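Local coordinates for putative primary metabolism protein HVA1 (Cryptococcus neoformans, PDB 4P5N), which may play a role in primary metabolism, is associated with fungal energy metabolism and affects the virulence of the fungus in mammals, at residues N49-L54 with H65-L70; G26-Q31 with F55-N60; G16-T21 with T71-Q76; Q11-G16 with A33-T38. All blocks are in the same frame, centred on the assembly; numbering follows the deposited sequence.

Contact 1: N49-L54 with H65-L70. With SO4 (sulfate ion), chain H; SO4 (sulfate ion), chain E.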
loop_
_atom_site.group_PDB
_atom_site.type_symbol
_atom_site.label_atom_id
_atom_site.label_comp_id
_atom_site.label_asym_id
_atom_site.label_seq_id
_atom_site.Cartn_x
_atom_site.Cartn_y
_atom_site.Cartn_z
ATOM N N ASN A 49 -4.599 3.744 -8.187
ATOM C CA ASN A 49 -5.374 2.933 -9.120
ATOM C C ASN A 49 -6.583 2.251 -8.453
ATOM O O ASN A 49 -6.628 1.020 -8.289
ATOM C CB ASN A 49 -4.449 1.899 -9.772
ATOM C CG ASN A 49 -5.174 0.984 -10.725
ATOM O OD1 ASN A 49 -6.179 1.371 -11.350
ATOM N ND2 ASN A 49 -4.676 -0.242 -10.855
ATOM N N PRO A 50 -7.593 3.045 -8.086
ATOM C CA PRO A 50 -8.832 2.438 -7.594
ATOM C C PRO A 50 -9.534 1.640 -8.698
ATOM O O PRO A 50 -9.308 1.881 -9.895
ATOM C CB PRO A 50 -9.660 3.663 -7.169
ATOM C CG PRO A 50 -9.179 4.769 -8.084
ATOM C CD PRO A 50 -7.695 4.511 -8.205
ATOM N N PRO A 51 -10.362 0.663 -8.317
ATOM C CA PRO A 51 -10.687 0.315 -6.929
ATOM C C PRO A 51 -9.585 -0.445 -6.190
ATOM O O PRO A 51 -8.821 -1.222 -6.794
ATOM C CB PRO A 51 -11.944 -0.560 -7.071
ATOM C CG PRO A 51 -11.808 -1.203 -8.428
ATOM C CD PRO A 51 -11.137 -0.131 -9.292
ATOM N N LYS A 52 -9.490 -0.180 -4.890
ATOM C CA LYS A 52 -8.573 -0.915 -4.019
ATOM C C LYS A 52 -9.302 -1.375 -2.772
ATOM O O LYS A 52 -10.098 -0.627 -2.205
ATOM C CB LYS A 52 -7.391 -0.040 -3.598
ATOM C CG LYS A 52 -6.326 0.108 -4.662
ATOM C CD LYS A 52 -5.595 -1.201 -4.924
ATOM C CE LYS A 52 -4.329 -0.935 -5.716
ATOM N NZ LYS A 52 -4.604 -0.684 -7.161
ATOM N N VAL A 53 -9.027 -2.610 -2.370
ATOM C CA VAL A 53 -9.532 -3.175 -1.129
ATOM C C VAL A 53 -8.379 -3.064 -0.130
ATOM O O VAL A 53 -7.294 -3.578 -0.368
ATOM C CB VAL A 53 -9.966 -4.649 -1.331
ATOM C CG1 VAL A 53 -10.451 -5.285 -0.029
ATOM C CG2 VAL A 53 -11.093 -4.741 -2.355
ATOM N N LEU A 54 -8.624 -2.382 0.986
ATOM C CA LEU A 54 -7.608 -2.213 2.022
ATOM C C LEU A 54 -7.899 -3.192 3.147
ATOM O O LEU A 54 -9.009 -3.203 3.682
ATOM C CB LEU A 54 -7.599 -0.779 2.580
ATOM C CG LEU A 54 -7.552 0.404 1.599
ATOM C CD1 LEU A 54 -7.180 1.712 2.288
ATOM C CD2 LEU A 54 -6.663 0.168 0.390
ATOM N N HIS A 65 -5.194 -3.944 -2.337
ATOM C CA HIS A 65 -5.224 -4.898 -3.448
ATOM C C HIS A 65 -6.431 -4.687 -4.349
ATOM O O HIS A 65 -7.523 -4.374 -3.877
ATOM C CB HIS A 65 -5.262 -6.324 -2.889
ATOM C CG HIS A 65 -4.811 -7.383 -3.851
ATOM N ND1 HIS A 65 -5.598 -7.855 -4.885
ATOM C CD2 HIS A 65 -3.650 -8.074 -3.921
ATOM C CE1 HIS A 65 -4.940 -8.790 -5.550
ATOM N NE2 HIS A 65 -3.758 -8.949 -4.981
ATOM N N ASN A 66 -6.247 -4.881 -5.650
ATOM C CA ASN A 66 -7.378 -4.817 -6.557
ATOM C C ASN A 66 -8.434 -5.876 -6.202
ATOM O O ASN A 66 -8.093 -6.983 -5.831
ATOM C CB ASN A 66 -6.891 -5.061 -7.968
ATOM C CG ASN A 66 -5.956 -3.973 -8.443
ATOM O OD1 ASN A 66 -6.019 -2.845 -7.967
ATOM N ND2 ASN A 66 -5.111 -4.299 -9.420
ATOM N N PRO A 67 -9.720 -5.538 -6.352
ATOM C CA PRO A 67 -10.770 -6.483 -5.923
ATOM C C PRO A 67 -10.925 -7.672 -6.849
ATOM O O PRO A 67 -11.283 -8.761 -6.408
ATOM C CB PRO A 67 -12.050 -5.627 -5.954
ATOM C CG PRO A 67 -11.726 -4.490 -6.904
ATOM C CD PRO A 67 -10.261 -4.210 -6.695
ATOM N N GLY A 68 -10.685 -7.460 -8.137
ATOM C CA GLY A 68 -11.019 -8.463 -9.145
ATOM C C GLY A 68 -10.103 -9.664 -9.186
ATOM O O GLY A 68 -10.357 -10.618 -9.920
ATOM N N THR A 69 -9.037 -9.632 -8.395
ATOM C CA THR A 69 -8.087 -10.743 -8.341
ATOM C C THR A 69 -7.958 -11.268 -6.921
ATOM O O THR A 69 -7.030 -12.015 -6.595
ATOM C CB THR A 69 -6.704 -10.304 -8.823
ATOM O OG1 THR A 69 -6.358 -9.082 -8.153
ATOM C CG2 THR A 69 -6.737 -10.076 -10.321
ATOM N N LEU A 70 -8.878 -10.886 -6.053
ATOM C CA LEU A 70 -8.886 -11.551 -4.769
ATOM C C LEU A 70 -10.180 -12.313 -4.574
ATOM O O LEU A 70 -11.121 -12.151 -5.352
ATOM C CB LEU A 70 -8.546 -10.610 -3.631
ATOM C CG LEU A 70 -9.374 -9.358 -3.475
ATOM C CD1 LEU A 70 -10.831 -9.677 -3.138
ATOM C CD2 LEU A 70 -8.832 -8.406 -2.416
HETATM S S SO4 H . -2.033 -2.209 -9.215
HETATM O O1 SO4 H . -0.586 -2.375 -9.523
HETATM O O2 SO4 H . -2.391 -2.885 -7.939
HETATM O O3 SO4 H . -2.860 -2.714 -10.329
HETATM O O4 SO4 H . -2.262 -0.763 -8.981
HETATM S S SO4 E . -3.606 -7.732 -9.353
HETATM O O1 SO4 E . -2.695 -7.282 -10.436
HETATM O O2 SO4 E . -3.595 -9.211 -9.405
HETATM O O3 SO4 E . -5.010 -7.265 -9.627
HETATM O O4 SO4 E . -3.030 -7.328 -8.046
#
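The ring of Pro-51 lies across that of Pro-67 at about a right angle, CG of Pro-51 coming within 3.6 Å of CG of Pro-67. This overlap marks where the pairing of strands 52-56 and 62-65 ends in a Tudor domain, a member of the SH3 clan. Val-53 on strand 52-56 forms an antiparallel hydrogen-bonded pair with His-65, the last residue of strand 62-65, and Val-53 N donates to His-65 O at 2.8 Å. The CG2 branch of Val-53 turns to Pro-67, 3.8 Å from its CB, while Val-53 CB meets Leu-70. Pro-67 also rests on Val-5 and Ile-13 of the N-terminal loops.

Beyond the prolines the contact becomes polar. Lys-52 bends at chi2 (-68°) and again at chi4 (-77°), which swings its NZ toward the opposite segment, 2.7 Å from Asn-66 OD1. The backbone oxygens of Asn-49 and Lys-48 and a sulfate also surround this ammonium, so its three protons must be shared among them. With OD1 so engaged, the other corner of the Asn-66 amide is turned to two sulfate ions, probably from the crystallisation liquor: ND2 lies 2.9 Å from O3 of one (chain H) and 3.0 Å from O3 of the other (chain E). Lys-52 and Asn-49 help hold the first sulfate, Thr-69 the second, and Lys-48 of the second subunit reaches both. His-65 is steadied by its neighbour's backbone: its ND1 donates in the ring plane to a lone pair of Asn-66 O at 2.8 Å, and the other ring nitrogen, NE2, binds a cadmium ion together with Thr-21.

Contact 2: G26-Q31 with F55-N60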
loop_
_atom_site.group_PDB
_atom_site.type_symbol
_atom_site.label_atom_id
_atom_site.label_comp_id
_atom_site.label_asym_id
_atom_site.label_seq_id
_atom_site.Cartn_x
_atom_site.Cartn_y
_atom_site.Cartn_z
ATOM N N GLY A 26 3.413 -17.595 -0.412
ATOM C CA GLY A 26 2.581 -17.141 0.689
ATOM C C GLY A 26 1.223 -16.676 0.253
ATOM O O GLY A 26 0.779 -16.954 -0.870
ATOM N N LYS A 27 0.548 -15.993 1.163
ATOM C CA LYS A 27 -0.762 -15.445 0.902
ATOM C C LYS A 27 -0.901 -14.124 1.663
ATOM O O LYS A 27 -0.124 -13.824 2.604
ATOM C CB LYS A 27 -1.854 -16.433 1.376
ATOM C CG LYS A 27 -1.940 -16.557 2.892
ATOM C CD LYS A 27 -3.019 -17.495 3.398
ATOM C CE LYS A 27 -3.021 -17.463 4.919
ATOM N NZ LYS A 27 -4.027 -18.417 5.461
ATOM N N HIS A 28 -1.914 -13.363 1.282
ATOM C CA HIS A 28 -2.400 -12.271 2.128
ATOM C C HIS A 28 -3.872 -12.516 2.371
ATOM O O HIS A 28 -4.680 -12.513 1.425
ATOM C CB HIS A 28 -2.201 -10.920 1.455
ATOM C CG HIS A 28 -0.778 -10.656 1.097
ATOM N ND1 HIS A 28 0.193 -10.411 2.044
ATOM C CD2 HIS A 28 -0.146 -10.655 -0.102
ATOM C CE1 HIS A 28 1.359 -10.239 1.443
ATOM N NE2 HIS A 28 1.180 -10.386 0.140
ATOM N N GLU A 29 -4.204 -12.746 3.641
ATOM C CA GLU A 29 -5.567 -13.025 4.062
ATOM C C GLU A 29 -5.906 -12.214 5.302
ATOM O O GLU A 29 -5.130 -12.203 6.257
ATOM C CB GLU A 29 -5.713 -14.517 4.374
ATOM C CG GLU A 29 -7.094 -14.911 4.873
ATOM C CD GLU A 29 -7.234 -16.408 5.107
ATOM O OE1 GLU A 29 -6.535 -17.197 4.431
ATOM O OE2 GLU A 29 -8.051 -16.814 5.970
ATOM N N GLY A 30 -7.044 -11.525 5.292
ATOM C CA GLY A 30 -7.451 -10.710 6.455
ATOM C C GLY A 30 -8.752 -9.975 6.193
ATOM O O GLY A 30 -9.370 -10.137 5.134
ATOM N N GLN A 31 -9.179 -9.159 7.147
ATOM C CA GLN A 31 -10.503 -8.570 7.047
ATOM C C GLN A 31 -10.433 -7.197 6.404
ATOM O O GLN A 31 -9.532 -6.396 6.702
ATOM C CB GLN A 31 -11.234 -8.528 8.412
ATOM C CG GLN A 31 -11.977 -9.825 8.756
ATOM C CD GLN A 31 -11.020 -10.950 9.060
ATOM O OE1 GLN A 31 -10.851 -11.888 8.283
ATOM N NE2 GLN A 31 -10.332 -10.824 10.185
ATOM N N PHE A 55 -6.913 -4.027 3.475
ATOM C CA PHE A 55 -7.045 -4.991 4.571
ATOM C C PHE A 55 -5.714 -5.243 5.245
ATOM O O PHE A 55 -4.660 -5.007 4.659
ATOM C CB PHE A 55 -7.682 -6.326 4.099
ATOM C CG PHE A 55 -6.833 -7.157 3.135
ATOM C CD1 PHE A 55 -6.761 -6.855 1.769
ATOM C CD2 PHE A 55 -6.175 -8.302 3.587
ATOM C CE1 PHE A 55 -6.024 -7.658 0.892
ATOM C CE2 PHE A 55 -5.440 -9.110 2.722
ATOM C CZ PHE A 55 -5.367 -8.795 1.370
ATOM N N THR A 56 -5.765 -5.725 6.486
ATOM C CA THR A 56 -4.552 -6.119 7.180
ATOM C C THR A 56 -4.427 -7.626 7.108
ATOM O O THR A 56 -5.382 -8.335 7.404
ATOM C CB THR A 56 -4.616 -5.641 8.639
ATOM O OG1 THR A 56 -4.732 -4.207 8.638
ATOM C CG2 THR A 56 -3.374 -6.044 9.387
ATOM N N ASP A 57 -3.260 -8.120 6.683
ATOM C CA ASP A 57 -3.108 -9.554 6.498
ATOM C C ASP A 57 -2.736 -10.284 7.790
ATOM O O ASP A 57 -2.658 -9.666 8.869
ATOM C CB ASP A 57 -2.162 -9.893 5.323
ATOM C CG ASP A 57 -0.692 -9.738 5.651
ATOM O OD1 ASP A 57 -0.304 -9.473 6.814
ATOM O OD2 ASP A 57 0.119 -9.930 4.710
ATOM N N GLN A 58 -2.487 -11.585 7.660
ATOM C CA GLN A 58 -2.252 -12.467 8.813
ATOM C C GLN A 58 -0.919 -12.196 9.506
ATOM O O GLN A 58 -0.676 -12.689 10.615
ATOM C CB GLN A 58 -2.380 -13.945 8.390
ATOM C CG GLN A 58 -1.196 -14.446 7.564
ATOM C CD GLN A 58 -1.191 -14.027 6.100
ATOM O OE1 GLN A 58 -2.138 -13.431 5.576
ATOM N NE2 GLN A 58 -0.100 -14.355 5.428
ATOM N N ASN A 59 -0.057 -11.398 8.862
ATOM C CA ASN A 59 1.204 -10.994 9.462
ATOM C C ASN A 59 1.160 -9.526 9.886
ATOM O O ASN A 59 2.207 -8.880 10.080
ATOM C CB ASN A 59 2.346 -11.225 8.461
ATOM C CG ASN A 59 2.607 -12.695 8.209
ATOM O OD1 ASN A 59 2.778 -13.127 7.059
ATOM N ND2 ASN A 59 2.622 -13.484 9.280
ATOM N N ASN A 60 -0.055 -8.995 10.019
ATOM C CA ASN A 60 -0.263 -7.606 10.424
ATOM C C ASN A 60 0.309 -6.593 9.433
ATOM O O ASN A 60 0.711 -5.485 9.833
ATOM C CB ASN A 60 0.256 -7.352 11.854
ATOM C CG ASN A 60 -0.307 -6.088 12.449
ATOM O OD1 ASN A 60 -1.460 -5.727 12.189
ATOM N ND2 ASN A 60 0.512 -5.384 13.220
HETATM O O HOH W 1 3.021 -13.541 3.593
HETATM O O HOH W 2 -7.266 -8.778 9.276
HETATM O O HOH W 3 -8.075 -5.087 8.660
#
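The touching parts, 27-31 and 55-58, run 123° apart and draw closest where Gly-30 CA stands 4.5 Å from Asp-57 CA. Gly-30 sits where a CB would collide with Thr-56 O, and its CA directs a nearly straight C-H...O contact at that oxygen (3.3 Å). One water joins Gln-31 N to Thr-56 O and another joins Gln-31 O to Thr-56 N. At the other end the amide of Gln-58 takes a backbone-like part: OE1 accepts from Glu-29 N at 2.9 Å, in its carbonyl plane, and NE2 gives a nearly straight bond to Lys-27 O. Strands 26-36 and 52-56 are neighbours in the antiparallel sheet of this Tudor domain, and here they splay as 55-60 enters a type I turn. Asp-57 opens that turn. Its OD1 accepts Asn-59 N from above the carboxylate plane, an Asx turn, and also Lys-61 N, while the anti lone pair of OD2 receives His-28 ND1 at 2.7 Å, with ring and carboxylate only 11° from coplanar. Phe-55, its CG between backbone N and carbonyl carbon (chi1 67°), lays CZ 3.8 Å from His-28 CB. The His-28 ring stacks on Tyr-23, and its NE2 bonds weakly to Ala-43 O of the second subunit.

Contact 3: G16-T21 with T71-Q76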
loop_
_atom_site.group_PDB
_atom_site.type_symbol
_atom_site.label_atom_id
_atom_site.label_comp_id
_atom_site.label_asym_id
_atom_site.label_seq_id
_atom_site.Cartn_x
_atom_site.Cartn_y
_atom_site.Cartn_z
ATOM N N GLY A 16 -15.258 -5.715 6.670
ATOM C CA GLY A 16 -15.297 -6.786 7.658
ATOM C C GLY A 16 -15.210 -8.196 7.093
ATOM O O GLY A 16 -15.041 -9.155 7.848
ATOM N N ASP A 17 -15.318 -8.344 5.768
ATOM C CA ASP A 17 -15.206 -9.673 5.155
ATOM C C ASP A 17 -13.753 -10.118 5.130
ATOM O O ASP A 17 -12.827 -9.295 5.018
ATOM C CB ASP A 17 -15.691 -9.682 3.693
ATOM C CG ASP A 17 -17.210 -9.551 3.549
ATOM O OD1 ASP A 17 -17.923 -9.482 4.562
ATOM O OD2 ASP A 17 -17.698 -9.527 2.381
ATOM N N THR A 18 -13.552 -11.428 5.212
ATOM C CA THR A 18 -12.228 -11.991 5.011
ATOM C C THR A 18 -11.954 -12.120 3.525
ATOM O O THR A 18 -12.714 -12.779 2.818
ATOM C CB THR A 18 -12.094 -13.393 5.627
ATOM O OG1 THR A 18 -12.468 -13.354 7.009
ATOM C CG2 THR A 18 -10.656 -13.874 5.525
ATOM N N VAL A 19 -10.866 -11.492 3.068
ATOM C CA VAL A 19 -10.410 -11.625 1.676
ATOM C C VAL A 19 -9.069 -12.359 1.617
ATOM O O VAL A 19 -8.336 -12.409 2.607
ATOM C CB VAL A 19 -10.342 -10.270 0.933
ATOM C CG1 VAL A 19 -11.745 -9.722 0.738
ATOM C CG2 VAL A 19 -9.423 -9.270 1.647
ATOM N N TYR A 20 -8.743 -12.891 0.441
ATOM C CA TYR A 20 -7.594 -13.764 0.250
ATOM C C TYR A 20 -6.982 -13.524 -1.127
ATOM O O TYR A 20 -7.694 -13.445 -2.122
ATOM C CB TYR A 20 -8.068 -15.227 0.338
ATOM C CG TYR A 20 -7.047 -16.262 -0.073
ATOM C CD1 TYR A 20 -6.895 -16.641 -1.423
ATOM C CD2 TYR A 20 -6.252 -16.892 0.883
ATOM C CE1 TYR A 20 -5.971 -17.598 -1.798
ATOM C CE2 TYR A 20 -5.322 -17.860 0.516
ATOM C CZ TYR A 20 -5.182 -18.209 -0.822
ATOM O OH TYR A 20 -4.264 -19.168 -1.186
ATOM N N THR A 21 -5.666 -13.426 -1.173
ATOM C CA THR A 21 -4.950 -13.481 -2.424
ATOM C C THR A 21 -3.663 -14.292 -2.249
ATOM O O THR A 21 -2.957 -14.109 -1.268
ATOM C CB THR A 21 -4.635 -12.077 -2.960
ATOM O OG1 THR A 21 -3.945 -12.213 -4.200
ATOM C CG2 THR A 21 -3.799 -11.243 -1.973
ATOM N N THR A 71 -10.217 -13.152 -3.542
ATOM C CA THR A 71 -11.414 -13.929 -3.231
ATOM C C THR A 71 -11.957 -13.521 -1.878
ATOM O O THR A 71 -11.205 -13.462 -0.904
ATOM C CB THR A 71 -11.115 -15.440 -3.256
ATOM O OG1 THR A 71 -10.586 -15.785 -4.533
ATOM C CG2 THR A 71 -12.383 -16.290 -3.000
ATOM N N ASP A 72 -13.260 -13.223 -1.820
ATOM C CA ASP A 72 -13.910 -12.922 -0.548
ATOM C C ASP A 72 -14.332 -14.266 0.042
ATOM O O ASP A 72 -15.306 -14.879 -0.414
ATOM C CB ASP A 72 -15.112 -12.010 -0.790
ATOM C CG ASP A 72 -15.766 -11.519 0.483
ATOM O OD1 ASP A 72 -15.855 -12.296 1.475
ATOM O OD2 ASP A 72 -16.257 -10.356 0.441
ATOM N N LEU A 73 -13.600 -14.728 1.056
ATOM C CA LEU A 73 -13.864 -16.054 1.638
ATOM C C LEU A 73 -15.216 -16.150 2.313
ATOM O O LEU A 73 -15.789 -17.237 2.389
ATOM C CB LEU A 73 -12.751 -16.449 2.624
ATOM C CG LEU A 73 -11.354 -16.548 1.971
ATOM C CD1 LEU A 73 -10.346 -17.068 2.985
ATOM C CD2 LEU A 73 -11.320 -17.404 0.703
ATOM N N ASP A 74 -15.739 -15.014 2.759
ATOM C CA ASP A 74 -17.057 -14.998 3.392
ATOM C C ASP A 74 -18.239 -15.094 2.427
ATOM O O ASP A 74 -19.385 -15.198 2.855
ATOM C CB ASP A 74 -17.182 -13.779 4.303
ATOM C CG ASP A 74 -16.290 -13.887 5.531
ATOM O OD1 ASP A 74 -16.093 -15.003 6.040
ATOM O OD2 ASP A 74 -15.791 -12.866 6.011
ATOM N N LYS A 75 -17.963 -15.041 1.127
ATOM C CA LYS A 75 -19.007 -15.130 0.112
ATOM C C LYS A 75 -18.879 -16.422 -0.696
ATOM O O LYS A 75 -19.555 -16.601 -1.708
ATOM C CB LYS A 75 -18.960 -13.914 -0.810
ATOM C CG LYS A 75 -19.231 -12.601 -0.093
ATOM C CD LYS A 75 -20.674 -12.531 0.383
ATOM C CE LYS A 75 -20.953 -11.259 1.162
ATOM N NZ LYS A 75 -20.522 -11.385 2.578
ATOM N N GLN A 76 -17.986 -17.301 -0.248
ATOM C CA GLN A 76 -17.791 -18.629 -0.818
ATOM C C GLN A 76 -18.770 -19.569 -0.133
ATOM O O GLN A 76 -18.775 -19.662 1.105
ATOM C CB GLN A 76 -16.378 -19.125 -0.517
ATOM C CG GLN A 76 -15.281 -18.735 -1.482
ATOM C CD GLN A 76 -14.049 -19.625 -1.324
ATOM O OE1 GLN A 76 -13.722 -20.066 -0.216
ATOM N NE2 GLN A 76 -13.370 -19.895 -2.429
HETATM O O HOH W 4 -15.039 -12.077 8.542
HETATM O O HOH W 5 -20.607 -9.446 4.571
HETATM O O HOH W 6 -7.900 -15.399 -4.771
#
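Tyr-20, Asp-17 and Thr-18 lose the most surface here, and each meets segment 71-76 differently. Tyr-20 forms an antiparallel hydrogen-bonded pair with Thr-71, in which Thr-71 N donates to Tyr-20 O at 2.9 Å and the return bond from Tyr-20 N is weak. Tyr-20 CB is covered by Leu-73, whose CG lies 3.9 Å away, while the phenol leads off the contact. The short strand 71-72 thus joins strand 18-23 as an outermost strand of the Tudor-domain sheet.

Thr-18 is gripped through its backbone as segment 71-76 turns into a 3-10 segment. Thr-18 O accepts from Leu-73 N at 2.8 Å, and Thr-18 N donates at 2.8 Å to Asp-74 OD2, approaching from above the carboxylate plane. The hydroxyl of Thr-18 turns instead to Gln-31 on the neighbouring strand. A water bridges Gly-16 O and Asp-74 OD2 beside this bond.

Asp-17 points into the partner segment, and its carboxylate meets that of Asp-72 with the planes 65° apart. Asn-14 N donates to Asp-17 OD2, and in one of its two conformers Lys-75 brings NZ within a doubtful 3.4 Å of that oxygen. Asp-17 OD2 and Asp-72 OD2 are only 2.6 Å apart, an approach of two buried acid groups consistent with a proton held between them and a raised pKa for one of the two.

Contact 4: Q11-G16 with A33-T38. With CD (cadmium ion), chain D.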
loop_
_atom_site.group_PDB
_atom_site.type_symbol
_atom_site.label_atom_id
_atom_site.label_comp_id
_atom_site.label_asym_id
_atom_site.label_seq_id
_atom_site.Cartn_x
_atom_site.Cartn_y
_atom_site.Cartn_z
ATOM N N GLN A 11 -18.574 -11.690 -6.431
ATOM C CA GLN A 11 -19.282 -11.534 -5.159
ATOM C C GLN A 11 -19.008 -10.167 -4.563
ATOM O O GLN A 11 -17.857 -9.733 -4.529
ATOM C CB GLN A 11 -18.866 -12.649 -4.174
ATOM C CG GLN A 11 -19.101 -14.066 -4.709
ATOM C CD GLN A 11 -20.532 -14.275 -5.169
ATOM O OE1 GLN A 11 -21.467 -14.205 -4.369
ATOM N NE2 GLN A 11 -20.718 -14.492 -6.472
ATOM N N ASN A 12 -20.065 -9.496 -4.094
ATOM C CA ASN A 12 -19.924 -8.194 -3.459
ATOM C C ASN A 12 -19.021 -8.265 -2.231
ATOM O O ASN A 12 -19.213 -9.131 -1.354
ATOM C CB ASN A 12 -21.305 -7.649 -3.068
ATOM C CG ASN A 12 -22.212 -7.421 -4.276
ATOM O OD1 ASN A 12 -21.739 -7.065 -5.360
ATOM N ND2 ASN A 12 -23.523 -7.585 -4.088
ATOM N N ILE A 13 -18.056 -7.354 -2.152
ATOM C CA ILE A 13 -17.131 -7.326 -1.023
ATOM C C ILE A 13 -17.612 -6.294 -0.011
ATOM O O ILE A 13 -17.908 -5.170 -0.370
ATOM C CB ILE A 13 -15.685 -6.977 -1.466
ATOM C CG1 ILE A 13 -15.171 -7.983 -2.515
ATOM C CG2 ILE A 13 -14.767 -6.882 -0.240
ATOM C CD1 ILE A 13 -13.926 -7.514 -3.253
ATOM N N ASN A 14 -17.691 -6.693 1.255
ATOM C CA ASN A 14 -18.123 -5.801 2.320
ATOM C C ASN A 14 -16.995 -5.585 3.307
ATOM O O ASN A 14 -16.178 -6.491 3.539
ATOM C CB ASN A 14 -19.327 -6.394 3.058
ATOM C CG ASN A 14 -20.531 -6.573 2.162
ATOM O OD1 ASN A 14 -20.883 -5.684 1.375
ATOM N ND2 ASN A 14 -21.185 -7.725 2.282
ATOM N N VAL A 15 -16.968 -4.396 3.905
ATOM C CA VAL A 15 -16.089 -4.123 5.039
ATOM C C VAL A 15 -16.347 -5.165 6.129
ATOM O O VAL A 15 -17.496 -5.501 6.412
ATOM C CB VAL A 15 -16.267 -2.681 5.553
ATOM C CG1 VAL A 15 -15.566 -2.495 6.890
ATOM C CG2 VAL A 15 -15.736 -1.697 4.513
ATOM N N GLY A 16 -15.258 -5.715 6.670
ATOM C CA GLY A 16 -15.297 -6.786 7.658
ATOM C C GLY A 16 -15.210 -8.196 7.093
ATOM O O GLY A 16 -15.041 -9.155 7.848
ATOM N N ALA A 33 -10.867 -3.516 5.722
ATOM C CA ALA A 33 -11.032 -2.284 6.506
ATOM C C ALA A 33 -11.718 -1.181 5.727
ATOM O O ALA A 33 -12.426 -0.345 6.310
ATOM C CB ALA A 33 -9.694 -1.793 7.031
ATOM N N ASP A 34 -11.492 -1.168 4.413
ATOM C CA ASP A 34 -12.011 -0.102 3.581
ATOM C C ASP A 34 -11.975 -0.510 2.114
ATOM O O ASP A 34 -11.166 -1.335 1.701
ATOM C CB ASP A 34 -11.165 1.162 3.786
ATOM C CG ASP A 34 -11.921 2.438 3.502
ATOM O OD1 ASP A 34 -13.082 2.392 3.021
ATOM O OD2 ASP A 34 -11.335 3.514 3.749
ATOM N N ILE A 35 -12.882 0.076 1.343
ATOM C CA ILE A 35 -12.956 -0.126 -0.087
ATOM C C ILE A 35 -12.914 1.265 -0.703
ATOM O O ILE A 35 -13.795 2.093 -0.468
ATOM C CB ILE A 35 -14.250 -0.873 -0.458
ATOM C CG1 ILE A 35 -14.262 -2.254 0.210
ATOM C CG2 ILE A 35 -14.370 -1.019 -1.963
ATOM C CD1 ILE A 35 -15.582 -2.980 0.152
ATOM N N VAL A 36 -11.860 1.523 -1.458
ATOM C CA VAL A 36 -11.591 2.828 -2.041
ATOM C C VAL A 36 -11.998 2.793 -3.513
ATOM O O VAL A 36 -11.554 1.907 -4.268
ATOM C CB VAL A 36 -10.087 3.129 -1.928
ATOM C CG1 VAL A 36 -9.740 4.402 -2.647
ATOM C CG2 VAL A 36 -9.671 3.216 -0.475
ATOM N N THR A 37 -12.861 3.721 -3.933
ATOM C CA THR A 37 -13.408 3.644 -5.300
ATOM C C THR A 37 -13.249 4.897 -6.145
ATOM O O THR A 37 -13.734 4.925 -7.269
ATOM C CB THR A 37 -14.907 3.286 -5.326
ATOM O OG1 THR A 37 -15.638 4.246 -4.563
ATOM C CG2 THR A 37 -15.155 1.895 -4.764
ATOM N N THR A 38 -12.644 5.945 -5.603
ATOM C CA THR A 38 -12.405 7.150 -6.380
ATOM C C THR A 38 -10.933 7.522 -6.335
ATOM O O THR A 38 -10.213 7.160 -5.396
ATOM C CB THR A 38 -13.216 8.356 -5.858
ATOM O OG1 THR A 38 -12.830 8.635 -4.501
ATOM C CG2 THR A 38 -14.720 8.088 -5.931
HETATM CD CD CD D . -13.532 4.899 2.897
#
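Ile-35 reaches out end-on toward Ile-13, and the two side chains cross obliquely, so that the CD1 methyl of Ile-35 meets the CG2 branch methyl of Ile-13. In Ile-35, CG1 is anti to the carbonyl carbon (chi1 -61°) and the chain continues extended to CD1 (chi2 169°), which carries that methyl farthest from its strand. CD1 lies 4.0 Å from CG2 of Ile-13 and presses closer still on the backbone, 3.2 Å from Ile-13 O.

Val-15 sets both methyls against Ala-33 O, CG1 at 3.8 Å, and its CG2 also comes within 4.2 Å of Asp-34 CA. Ile-35 on Ile-13 and Val-15 on the backbone of 33-34 thus make two adjoining van der Waals patches at the surface. The CB atoms of Ala-33 and Asp-34 both point away from the loop.

The carboxylate of Asp-34 binds a cadmium ion through both oxygens, OD2 at 2.7 Å, and Glu-41 supplies a further ligand; Lys-45 also donates to Asp-34 OD2. Ala-33 and Asp-34 both face Leu-54 of the neighbouring strand 52-56, forming a classic beta bulge in strand 26-36. Loop 11-16, just before strand 18-23, packs on residues 33-35 of strand 26-36. Ile-13 also touches Val-53 of strand 52-56, whereas on the continuation of strand 26-36 Val-36 packs against helix 39-44 and Leu-54.

From the N terminus, the loop 11-16 leads into strand 18-23, and contact 4 is the first to close, when the chain returns along 33-38. Contact 3 opens at Gly-16, which it shares with contact 4, and closes last at 71-76, so its span encloses contacts 1 and 2 and crosses contact 4. Contact 2, opening at 26-31 and closing at 55-60, crosses both contact 4 and contact 1; contact 1 opens only after contact 4 has closed. Together they tie the N-terminal loop and the C-terminal strand 71-72 to one antiparallel sheet, with 26-36 at its centre, and Thr-21 and His-65 share cadmium between contacts 3 and 1.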